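Local coordinates for Alpha/beta hydrolase (Pseudomonas aeruginosa PAO1, PDB 4R1D), which binds calcium and probably acts as a lipase of the H2 type VI secretion system, kept in check by the inhibitor Tli4, at residues A[173-176]-A[177-180]; A[223-227]-A[228-232]; A[290-293]-A[294-298]; A[363-367]-A[368-372]; A[504-507]-A[508-512]. All coordinates share one frame; numbering follows the deposited sequence.

Contact 1 (A[173-176]-A[177-180]); sequences LSPP and GDQG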
# COMPACT_ATOMS: atom_id res chain seq x y z
N LEU A 173 31.34 -19.34 -2.46
CA LEU A 173 32.25 -19.52 -3.59
C LEU A 173 31.64 -20.34 -4.73
O LEU A 173 32.30 -20.60 -5.74
CB LEU A 173 33.56 -20.18 -3.12
CG LEU A 173 34.21 -19.48 -1.92
CD1 LEU A 173 35.46 -20.22 -1.44
CD2 LEU A 173 34.56 -18.01 -2.25
N SER A 174 30.39 -20.74 -4.56
CA SER A 174 29.66 -21.54 -5.54
C SER A 174 29.72 -20.96 -6.96
O SER A 174 29.56 -19.75 -7.15
CB SER A 174 28.21 -21.70 -5.07
OG SER A 174 27.48 -22.54 -5.92
N PRO A 175 29.98 -21.81 -7.98
CA PRO A 175 29.88 -21.28 -9.34
C PRO A 175 28.46 -20.77 -9.58
O PRO A 175 27.52 -21.46 -9.24
CB PRO A 175 30.14 -22.52 -10.20
CG PRO A 175 31.03 -23.38 -9.33
CD PRO A 175 30.50 -23.18 -7.94
N PRO A 176 28.32 -19.56 -10.14
CA PRO A 176 26.98 -18.97 -10.32
C PRO A 176 26.01 -19.88 -11.07
O PRO A 176 24.82 -19.88 -10.76
CB PRO A 176 27.26 -17.69 -11.12
CG PRO A 176 28.67 -17.32 -10.75
CD PRO A 176 29.39 -18.62 -10.51
N GLY A 177 26.51 -20.68 -12.01
CA GLY A 177 25.64 -21.59 -12.75
C GLY A 177 24.96 -22.61 -11.85
O GLY A 177 23.82 -23.01 -12.09
N ASP A 178 25.68 -23.03 -10.82
CA ASP A 178 25.17 -24.00 -9.86
C ASP A 178 23.94 -23.41 -9.17
O ASP A 178 23.07 -24.14 -8.69
CB ASP A 178 26.23 -24.30 -8.80
CG ASP A 178 27.33 -25.22 -9.31
OD1 ASP A 178 27.39 -25.50 -10.52
OD2 ASP A 178 28.15 -25.66 -8.47
N GLN A 179 23.89 -22.07 -9.10
CA GLN A 179 22.83 -21.34 -8.40
C GLN A 179 21.72 -20.89 -9.36
O GLN A 179 20.82 -20.12 -8.99
CB GLN A 179 23.41 -20.09 -7.72
CG GLN A 179 24.49 -20.35 -6.69
CD GLN A 179 23.94 -20.87 -5.37
OE1 GLN A 179 22.79 -20.62 -5.02
NE2 GLN A 179 24.78 -21.60 -4.62
N GLY A 180 21.80 -21.36 -10.60
CA GLY A 180 20.78 -21.04 -11.59
C GLY A 180 21.06 -19.79 -12.42
O GLY A 180 20.17 -19.31 -13.11
O HOH W 1 28.08 -25.27 -5.73
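Backbone bonds from D178 N to P175 O (2.9 Å) and from Q179 N to P176 O turn the chain through a short 3-10 segment. The turn brings S174 alongside the side chains of D178 and Q179. Q179 bends at chi2 (-76°) and thereby carries its amide back over the start of the turn, where NE2 donates to S174 OG at 3.1 Å. That bond is nearly straight, 166° at the hydrogen, and OG lies close to the amide plane. The same hydroxyl touches D178 CB at 3.6 Å and reaches the aspartate's carboxylate through a water, which sits 2.8 Å from S174 OG and donates to D178 OD2 over an equal distance. D178 in turn crosses the P175 ring at a slant, its OD2 3.5 Å from P175 CD. Beyond the turn, W546 of helix 542-556 packs on S174 and Q179, and Y550 of that helix on P176, so the loop before helix 191-197 is fastened to the C-terminal helix. D178 OD2 also takes a weak bond from Q526 NE2. The S174 hydroxyl is thus shared between the Q179 amide and the water that joins it to the D178 carboxylate, an arrangement that would limit how far either side chain can swing.

Contact 2 (A[223-227]-A[228-232]); sequences RDYIE and NTVLP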
# COMPACT_ATOMS: atom_id res chain seq x y z
N ARG A 223 14.81 8.19 -2.50
CA ARG A 223 15.89 9.16 -2.66
C ARG A 223 15.98 10.02 -1.40
O ARG A 223 17.05 10.16 -0.79
CB ARG A 223 15.66 10.04 -3.89
CG ARG A 223 16.79 11.04 -4.15
CD ARG A 223 16.30 12.48 -4.28
NE ARG A 223 17.40 13.43 -4.08
CZ ARG A 223 17.56 14.17 -2.99
NH1 ARG A 223 16.69 14.09 -1.99
NH2 ARG A 223 18.59 15.00 -2.89
N ASP A 224 14.85 10.59 -0.98
CA ASP A 224 14.88 11.47 0.19
C ASP A 224 15.37 10.73 1.44
O ASP A 224 16.13 11.28 2.24
CB ASP A 224 13.51 12.10 0.45
CG ASP A 224 13.10 13.10 -0.63
OD1 ASP A 224 13.97 13.53 -1.43
OD2 ASP A 224 11.91 13.46 -0.67
N TYR A 225 14.95 9.47 1.59
CA TYR A 225 15.33 8.66 2.73
C TYR A 225 16.85 8.49 2.74
O TYR A 225 17.50 8.69 3.77
CB TYR A 225 14.63 7.29 2.66
CG TYR A 225 15.09 6.30 3.70
CD1 TYR A 225 14.96 6.58 5.05
CD2 TYR A 225 15.64 5.08 3.33
CE1 TYR A 225 15.36 5.67 6.01
CE2 TYR A 225 16.04 4.17 4.28
CZ TYR A 225 15.91 4.46 5.61
OH TYR A 225 16.30 3.55 6.56
N ILE A 226 17.42 8.12 1.60
CA ILE A 226 18.87 7.93 1.53
C ILE A 226 19.61 9.25 1.79
O ILE A 226 20.52 9.30 2.60
CB ILE A 226 19.30 7.37 0.16
CG1 ILE A 226 18.70 5.98 -0.07
CG2 ILE A 226 20.82 7.32 0.04
CD1 ILE A 226 18.73 5.56 -1.53
N GLU A 227 19.20 10.32 1.11
CA GLU A 227 19.93 11.59 1.17
C GLU A 227 19.74 12.33 2.50
O GLU A 227 20.64 13.06 2.95
CB GLU A 227 19.54 12.50 -0.00
CG GLU A 227 19.83 11.91 -1.38
CD GLU A 227 21.32 11.70 -1.64
OE1 GLU A 227 22.12 12.57 -1.23
OE2 GLU A 227 21.69 10.67 -2.24
N ASN A 228 18.58 12.16 3.12
CA ASN A 228 18.23 12.95 4.29
C ASN A 228 18.22 12.18 5.61
O ASN A 228 18.23 12.80 6.68
CB ASN A 228 16.91 13.70 4.08
CG ASN A 228 16.94 14.60 2.86
OD1 ASN A 228 17.98 15.14 2.49
ND2 ASN A 228 15.79 14.77 2.23
N THR A 229 18.20 10.86 5.56
CA THR A 229 18.27 10.06 6.79
C THR A 229 19.52 9.20 6.85
O THR A 229 20.31 9.28 7.79
CB THR A 229 17.03 9.14 6.98
OG1 THR A 229 15.86 9.94 7.17
CG2 THR A 229 17.24 8.23 8.19
N VAL A 230 19.69 8.34 5.85
CA VAL A 230 20.81 7.41 5.88
C VAL A 230 22.17 8.11 5.87
O VAL A 230 22.99 7.88 6.76
CB VAL A 230 20.74 6.41 4.72
CG1 VAL A 230 21.93 5.46 4.80
CG2 VAL A 230 19.43 5.64 4.80
N LEU A 231 22.43 8.96 4.89
CA LEU A 231 23.77 9.53 4.76
C LEU A 231 24.10 10.48 5.91
O LEU A 231 25.22 10.46 6.43
CB LEU A 231 23.98 10.17 3.39
CG LEU A 231 23.89 9.20 2.21
CD1 LEU A 231 24.14 9.90 0.89
CD2 LEU A 231 24.86 8.04 2.39
N PRO A 232 23.13 11.31 6.35
CA PRO A 232 23.46 12.20 7.47
C PRO A 232 23.85 11.44 8.74
O PRO A 232 24.64 11.94 9.53
CB PRO A 232 22.17 13.00 7.66
CG PRO A 232 21.62 13.11 6.27
CD PRO A 232 21.90 11.73 5.66
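Within helix 215-238, which packs beside the parallel sheet of the alpha/beta-hydrolase fold, a wider pi-type turn at 228-230 brings Y225 against T229 and V230. Y225 O accepts two backbone bonds there, from T229 N and from V230 N. The second is the straighter, 165° at the hydrogen, and lies in the carbonyl plane; the first comes from above that plane. L231 N then reaches back five residues to I226 O at 3.0 Å, and the helix kinks at P232, whose nitrogen has no hydrogen to give; P232 CD rests 3.3 Å from E227 O instead.

The Y225 side chain leans toward the following turn, with CG opposite the backbone N (chi1 173°). One face of its ring receives V230 CG2 in a CH-pi contact, 4.0 Å from the centroid and displaced toward the rim on the CE2 side, while T229 CB approaches CD1 at a slant. K138 makes a cation-pi contact with the same ring, and W205 of strand 201-206 packs on both Y225 and V230. V230 thus faces the sheet, its side chain about 7 Å from that of the calcium ligand D203.

On another side of the helix, E227 and L231 point the same way, but the carboxylate is held by R273 and the Y271 hydroxyl. R223 NH1 forms a salt bridge with D224 OD1 at 2.8 Å, meeting the anti lone pair, and E227 CG lies over the centre of one face of the R223 guanidinium, 3.6 Å from the plane.

Contact 3 (A[290-293]-A[294-298]); sequences IYHH and MRCGY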
# COMPACT_ATOMS: atom_id res chain seq x y z
N ILE A 290 -3.03 -9.85 -10.99
CA ILE A 290 -3.87 -8.70 -10.62
C ILE A 290 -5.27 -8.85 -11.21
O ILE A 290 -6.26 -8.44 -10.61
CB ILE A 290 -3.25 -7.33 -11.03
CG1 ILE A 290 -4.03 -6.18 -10.38
CG2 ILE A 290 -3.23 -7.16 -12.54
CD1 ILE A 290 -3.54 -4.80 -10.81
N TYR A 291 -5.35 -9.46 -12.39
CA TYR A 291 -6.66 -9.71 -12.99
C TYR A 291 -7.44 -10.73 -12.16
O TYR A 291 -8.60 -10.53 -11.87
CB TYR A 291 -6.50 -10.19 -14.43
CG TYR A 291 -7.80 -10.34 -15.18
CD1 TYR A 291 -8.59 -11.47 -14.99
CD2 TYR A 291 -8.21 -9.39 -16.10
CE1 TYR A 291 -9.76 -11.63 -15.67
CE2 TYR A 291 -9.41 -9.54 -16.79
CZ TYR A 291 -10.16 -10.68 -16.58
OH TYR A 291 -11.36 -10.86 -17.25
N HIS A 292 -6.79 -11.82 -11.77
CA HIS A 292 -7.48 -12.81 -10.93
C HIS A 292 -8.03 -12.14 -9.68
O HIS A 292 -9.20 -12.29 -9.35
CB HIS A 292 -6.53 -13.93 -10.50
CG HIS A 292 -7.12 -14.81 -9.44
ND1 HIS A 292 -7.08 -14.48 -8.10
CD2 HIS A 292 -7.82 -15.96 -9.52
CE1 HIS A 292 -7.70 -15.41 -7.40
NE2 HIS A 292 -8.17 -16.32 -8.24
N HIS A 293 -7.17 -11.40 -8.99
CA HIS A 293 -7.56 -10.82 -7.71
C HIS A 293 -8.68 -9.80 -7.82
O HIS A 293 -9.59 -9.81 -6.99
CB HIS A 293 -6.33 -10.25 -6.99
CG HIS A 293 -5.25 -11.26 -6.78
ND1 HIS A 293 -3.94 -10.93 -6.55
CD2 HIS A 293 -5.30 -12.61 -6.80
CE1 HIS A 293 -3.22 -12.03 -6.41
NE2 HIS A 293 -4.03 -13.07 -6.56
N MET A 294 -8.64 -8.96 -8.84
CA MET A 294 -9.67 -7.96 -9.04
C MET A 294 -11.00 -8.57 -9.46
O MET A 294 -12.05 -8.01 -9.18
CB MET A 294 -9.22 -6.90 -10.06
CG MET A 294 -8.10 -6.00 -9.52
SD MET A 294 -7.69 -4.66 -10.64
CE MET A 294 -9.13 -3.62 -10.36
N ARG A 295 -10.96 -9.71 -10.13
CA ARG A 295 -12.22 -10.34 -10.55
C ARG A 295 -12.74 -11.40 -9.57
O ARG A 295 -13.94 -11.70 -9.57
CB ARG A 295 -12.10 -10.93 -11.97
CG ARG A 295 -11.90 -9.89 -13.08
CD ARG A 295 -13.04 -8.91 -13.11
NE ARG A 295 -14.33 -9.58 -13.28
CZ ARG A 295 -14.86 -9.88 -14.46
NH1 ARG A 295 -14.22 -9.57 -15.58
NH2 ARG A 295 -16.04 -10.49 -14.53
N CYS A 296 -11.87 -11.96 -8.72
CA CYS A 296 -12.25 -13.10 -7.87
C CYS A 296 -11.98 -12.94 -6.38
O CYS A 296 -12.40 -13.79 -5.60
CB CYS A 296 -11.52 -14.37 -8.31
SG CYS A 296 -11.64 -14.79 -10.05
N GLY A 297 -11.24 -11.90 -6.00
CA GLY A 297 -10.72 -11.80 -4.64
C GLY A 297 -9.41 -12.56 -4.50
O GLY A 297 -9.04 -13.35 -5.36
N TYR A 298 -8.69 -12.32 -3.40
CA TYR A 298 -7.52 -13.13 -3.10
C TYR A 298 -7.96 -14.52 -2.64
O TYR A 298 -9.05 -14.69 -2.12
CB TYR A 298 -6.67 -12.48 -2.02
CG TYR A 298 -5.86 -11.32 -2.54
CD1 TYR A 298 -6.47 -10.11 -2.90
CD2 TYR A 298 -4.49 -11.43 -2.69
CE1 TYR A 298 -5.72 -9.06 -3.39
CE2 TYR A 298 -3.74 -10.38 -3.19
CZ TYR A 298 -4.36 -9.21 -3.53
OH TYR A 298 -3.59 -8.18 -4.03
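Chi1 of -57° at H293 and -76° at Y298 sets each ring opposite its own carbonyl carbon, and the two rings then meet face to face across the C-terminal end of helix 289-296. Their centroids are 4.0 Å apart and their planes are inclined by 27°. H293 ND1 sits over the rim of the tyrosine ring, 3.4 Å from Y298 CE2, while Y298 CD2 lies above the middle of the imidazole. H293 CB adds a CH-pi contact to the same tyrosine ring. G297 leaves the helix with positive phi, its N still bonded to H293 O at 2.8 Å, which turns the chain so that Y298 comes beside H293.

Two further rings on the helix are covered from one turn later. Y291 and R295 run side by side in the same direction, R295 CG lying over one face of the tyrosine ring, 4.1 Å from its centroid. The bends of the arginine at chi2 and chi3 fold its guanidinium toward D461, with which it forms a salt bridge, and toward the carbonyl of W375; Y291 OH bonds to Y376 O and to W445 NE1. This buried polar cluster joins the helix to strand 443-446 and the loop after helix 365-370.

H292 carries C296 over one face and stacks on W440. I290 and M294 also lie alongside each other, packing on V317 of helix 310-317. C296 SG stands 4.4 Å from the centroid of the H292 ring, and C296 CB 4.1 Å from the same point.

Contact 4 (A[363-367]-A[368-372]); sequences QDPYE and EIYKN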
# COMPACT_ATOMS: atom_id res chain seq x y z
N GLN A 363 -1.49 -6.17 -28.54
CA GLN A 363 -0.45 -5.64 -27.66
C GLN A 363 -0.83 -4.36 -26.93
O GLN A 363 0.03 -3.54 -26.63
CB GLN A 363 0.85 -5.42 -28.44
CG GLN A 363 1.36 -6.67 -29.13
CD GLN A 363 2.56 -6.38 -30.00
OE1 GLN A 363 2.49 -6.47 -31.23
NE2 GLN A 363 3.66 -6.01 -29.36
N ASP A 364 -2.11 -4.20 -26.62
CA ASP A 364 -2.56 -3.05 -25.84
C ASP A 364 -3.50 -3.48 -24.73
O ASP A 364 -4.72 -3.36 -24.86
CB ASP A 364 -3.25 -2.02 -26.74
CG ASP A 364 -3.53 -0.71 -26.01
OD1 ASP A 364 -3.43 -0.68 -24.76
OD2 ASP A 364 -3.86 0.29 -26.69
N PRO A 365 -2.94 -3.98 -23.63
CA PRO A 365 -3.76 -4.45 -22.51
C PRO A 365 -4.54 -3.31 -21.89
O PRO A 365 -5.61 -3.55 -21.33
CB PRO A 365 -2.73 -5.01 -21.51
CG PRO A 365 -1.45 -4.31 -21.85
CD PRO A 365 -1.49 -4.07 -23.35
N TYR A 366 -4.02 -2.09 -21.99
CA TYR A 366 -4.68 -0.94 -21.38
C TYR A 366 -6.07 -0.72 -21.96
O TYR A 366 -7.04 -0.57 -21.21
CB TYR A 366 -3.81 0.32 -21.49
CG TYR A 366 -2.39 0.05 -21.06
CD1 TYR A 366 -2.05 -0.03 -19.72
CD2 TYR A 366 -1.39 -0.17 -22.00
CE1 TYR A 366 -0.74 -0.32 -19.33
CE2 TYR A 366 -0.08 -0.45 -21.62
CZ TYR A 366 0.23 -0.52 -20.29
OH TYR A 366 1.52 -0.79 -19.92
N GLU A 367 -6.18 -0.72 -23.29
CA GLU A 367 -7.48 -0.51 -23.93
C GLU A 367 -8.27 -1.81 -24.07
O GLU A 367 -9.49 -1.83 -23.92
CB GLU A 367 -7.30 0.14 -25.31
CG GLU A 367 -6.58 1.48 -25.29
CD GLU A 367 -7.37 2.58 -24.61
OE1 GLU A 367 -8.62 2.54 -24.67
OE2 GLU A 367 -6.74 3.48 -24.02
N GLU A 368 -7.56 -2.89 -24.39
CA GLU A 368 -8.22 -4.17 -24.65
C GLU A 368 -8.79 -4.84 -23.41
O GLU A 368 -9.79 -5.55 -23.48
CB GLU A 368 -7.26 -5.13 -25.36
CG GLU A 368 -6.77 -4.62 -26.70
CD GLU A 368 -6.03 -5.69 -27.44
OE1 GLU A 368 -6.59 -6.79 -27.59
OE2 GLU A 368 -4.87 -5.45 -27.83
N ILE A 369 -8.16 -4.63 -22.26
CA ILE A 369 -8.55 -5.32 -21.04
C ILE A 369 -8.86 -4.36 -19.90
O ILE A 369 -9.96 -4.37 -19.35
CB ILE A 369 -7.45 -6.30 -20.59
CG1 ILE A 369 -7.16 -7.32 -21.70
CG2 ILE A 369 -7.85 -7.03 -19.33
CD1 ILE A 369 -5.93 -8.21 -21.44
N TYR A 370 -7.90 -3.50 -19.56
CA TYR A 370 -8.02 -2.71 -18.32
C TYR A 370 -9.17 -1.70 -18.31
O TYR A 370 -9.85 -1.55 -17.31
CB TYR A 370 -6.70 -2.03 -17.93
CG TYR A 370 -5.52 -2.97 -17.92
CD1 TYR A 370 -5.70 -4.33 -17.72
CD2 TYR A 370 -4.22 -2.49 -18.12
CE1 TYR A 370 -4.62 -5.20 -17.72
CE2 TYR A 370 -3.14 -3.35 -18.12
CZ TYR A 370 -3.34 -4.71 -17.93
OH TYR A 370 -2.27 -5.57 -17.94
N LYS A 371 -9.38 -1.01 -19.44
CA LYS A 371 -10.48 -0.06 -19.56
C LYS A 371 -11.74 -0.68 -20.18
O LYS A 371 -12.81 -0.06 -20.18
CB LYS A 371 -10.04 1.19 -20.35
CG LYS A 371 -8.98 2.01 -19.62
CD LYS A 371 -8.85 3.42 -20.19
CE LYS A 371 -7.85 3.46 -21.32
NZ LYS A 371 -7.62 4.84 -21.85
N ASN A 372 -11.62 -1.89 -20.70
CA ASN A 372 -12.77 -2.60 -21.27
C ASN A 372 -13.85 -2.85 -20.22
O ASN A 372 -13.57 -3.39 -19.15
CB ASN A 372 -12.31 -3.91 -21.89
CG ASN A 372 -13.43 -4.66 -22.60
OD1 ASN A 372 -14.31 -5.23 -21.95
ND2 ASN A 372 -13.38 -4.69 -23.93
O HOH W 2 -12.08 -2.59 -25.19
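Charged and capping bonds hold helix 365-370, whose N-cap is D364. D364 OD1 accepts from E367 N at 3.1 Å, the donor standing above the carboxylate plane. A separate bond runs from D364 N to E368 OE2, a longer 3.3 Å, which meets the glutamate on its anti side, tilted out of the carboxylate plane; E368 stays extended to reach it and is also held by the backbone N atoms of Q361 and N362. One turn on, E367 and K371 lie side by side, and E367 OE2 takes K371 NZ on its syn side in a salt bridge of 2.7 Å. The bend of E367 at chi2 (-67°) turns the carboxylate toward the lysine, which has a second acid partner in D409 of helix 400-421.

Aromatic packing comes next. The edge of Y370 is directed at the face of Y366 in an offset edge-to-face pair, planes 81° apart, with Y366 CD1 and Y370 CD2 at 3.6 Å. P365 CB fills in beside the outer end of Y370, 3.6 Å from CZ. Both hydroxyls have hydrogen-bond partners beyond the helix, H415 ND1 for Y366 and P328 O for Y370, and I408 packs on both tyrosines.

Among the backbone bonds, a pi-type turn at 368-370 lets P365 O accept from both I369 N and Y370 N. The Y370 N bond is nearly straight, 169° at the hydrogen, and P365 O itself lies over one face of the Y370 ring, 3.5 Å from CG.

Contact 5 (A[504-507]-A[508-512]); sequences SGQA and PALAG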
# COMPACT_ATOMS: atom_id res chain seq x y z
N SER A 504 7.24 -12.63 -16.55
CA SER A 504 7.66 -11.33 -16.01
C SER A 504 8.97 -11.47 -15.23
O SER A 504 9.86 -10.62 -15.32
CB SER A 504 6.53 -10.78 -15.12
OG SER A 504 6.88 -9.56 -14.46
N GLY A 505 9.10 -12.54 -14.46
CA GLY A 505 10.33 -12.76 -13.71
C GLY A 505 11.59 -12.81 -14.57
O GLY A 505 12.66 -12.38 -14.15
N GLN A 506 11.46 -13.35 -15.79
CA GLN A 506 12.63 -13.48 -16.65
C GLN A 506 12.84 -12.27 -17.57
O GLN A 506 13.77 -12.26 -18.37
CB GLN A 506 12.54 -14.77 -17.48
CG GLN A 506 11.54 -14.67 -18.62
CD GLN A 506 11.42 -15.96 -19.43
OE1 GLN A 506 12.11 -16.94 -19.16
NE2 GLN A 506 10.55 -15.95 -20.42
N ALA A 507 12.01 -11.23 -17.45
CA ALA A 507 12.16 -10.07 -18.32
C ALA A 507 13.53 -9.38 -18.19
O ALA A 507 14.13 -8.98 -19.19
CB ALA A 507 11.02 -9.06 -18.13
N PRO A 508 14.03 -9.24 -16.94
CA PRO A 508 15.36 -8.63 -16.79
C PRO A 508 16.44 -9.42 -17.54
O PRO A 508 17.30 -8.82 -18.18
CB PRO A 508 15.58 -8.66 -15.28
CG PRO A 508 14.16 -8.54 -14.70
CD PRO A 508 13.35 -9.41 -15.64
N ALA A 509 16.40 -10.75 -17.47
CA ALA A 509 17.37 -11.55 -18.20
C ALA A 509 17.25 -11.27 -19.70
O ALA A 509 18.24 -11.05 -20.39
CB ALA A 509 17.18 -13.04 -17.92
N LEU A 510 16.01 -11.23 -20.19
CA LEU A 510 15.79 -10.96 -21.61
C LEU A 510 16.30 -9.57 -22.03
O LEU A 510 16.70 -9.37 -23.17
CB LEU A 510 14.32 -11.14 -21.98
CG LEU A 510 13.82 -12.58 -21.83
CD1 LEU A 510 12.32 -12.72 -22.06
CD2 LEU A 510 14.59 -13.50 -22.78
N ALA A 511 16.29 -8.62 -21.10
CA ALA A 511 16.72 -7.27 -21.39
C ALA A 511 18.24 -7.11 -21.24
O ALA A 511 18.78 -6.02 -21.44
CB ALA A 511 15.99 -6.26 -20.51
N GLY A 512 18.90 -8.19 -20.85
CA GLY A 512 20.35 -8.22 -20.81
C GLY A 512 21.01 -7.75 -19.52
O GLY A 512 22.11 -7.19 -19.57
O HOH W 3 15.53 -12.10 -14.89
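P508 places its ring over the end of the preceding helix, with CD 3.4 Å from G505 O. A water takes the place of a direct bond between G505 O and A509 N, the next residue along: it donates to G505 O at 3.0 Å and accepts from A509 N, and so carries the link across the junction between helices 502-505 and 507-510. A509 CB also rests near Q506 O, and its own carbonyl receives Q183 NE2.

L510 N binds Q506 O at 3.1 Å with a nearly straight bond, 164° at the hydrogen, in the last turn of helix 507-510, which ends in a Schellman motif with G512 at the positive-phi position. The L510 side chain lies at a slant to that of Q506, with CD1 4.0 Å from Q506 CG. Q506 CG stands between the backbone N and the carbonyl carbon (chi1 75°), and the rest of the chain runs out extended past the leucine. Its amide is engaged at both ends, OE1 by R518 of strand 515-519 and NE2 by the S492 hydroxyl, so the leucine meets a glutamine that is already fixed.

A511 N closes on A507 O at 2.9 Å, and its CB lies 3.5 Å from the same A507 O. G512 N then reaches A509 O at 3.0 Å, just ahead of strand 515-519.

In the fold
The five contacts come in series along the chain, none nested in or crossing another, and each closes a local turn. Contact 1 turns the loop between strand 163-164 and helix 191-197, against the C-terminal helix 542-556. Contact 2 follows on helix 215-238, beside strands 48-54 and 201-206 of the parallel sheet. Contact 3 ends helix 289-296 and contact 4 makes up helix 365-370; their centres are 16 Å apart, and they touch where Y291 CE2 meets I369 CG2 at 3.9 Å. Contact 5 precedes the outer strand 515-519, whose R518 is bonded to residues of both contacts 1 and 5, about 8 Å apart at their nearest atoms.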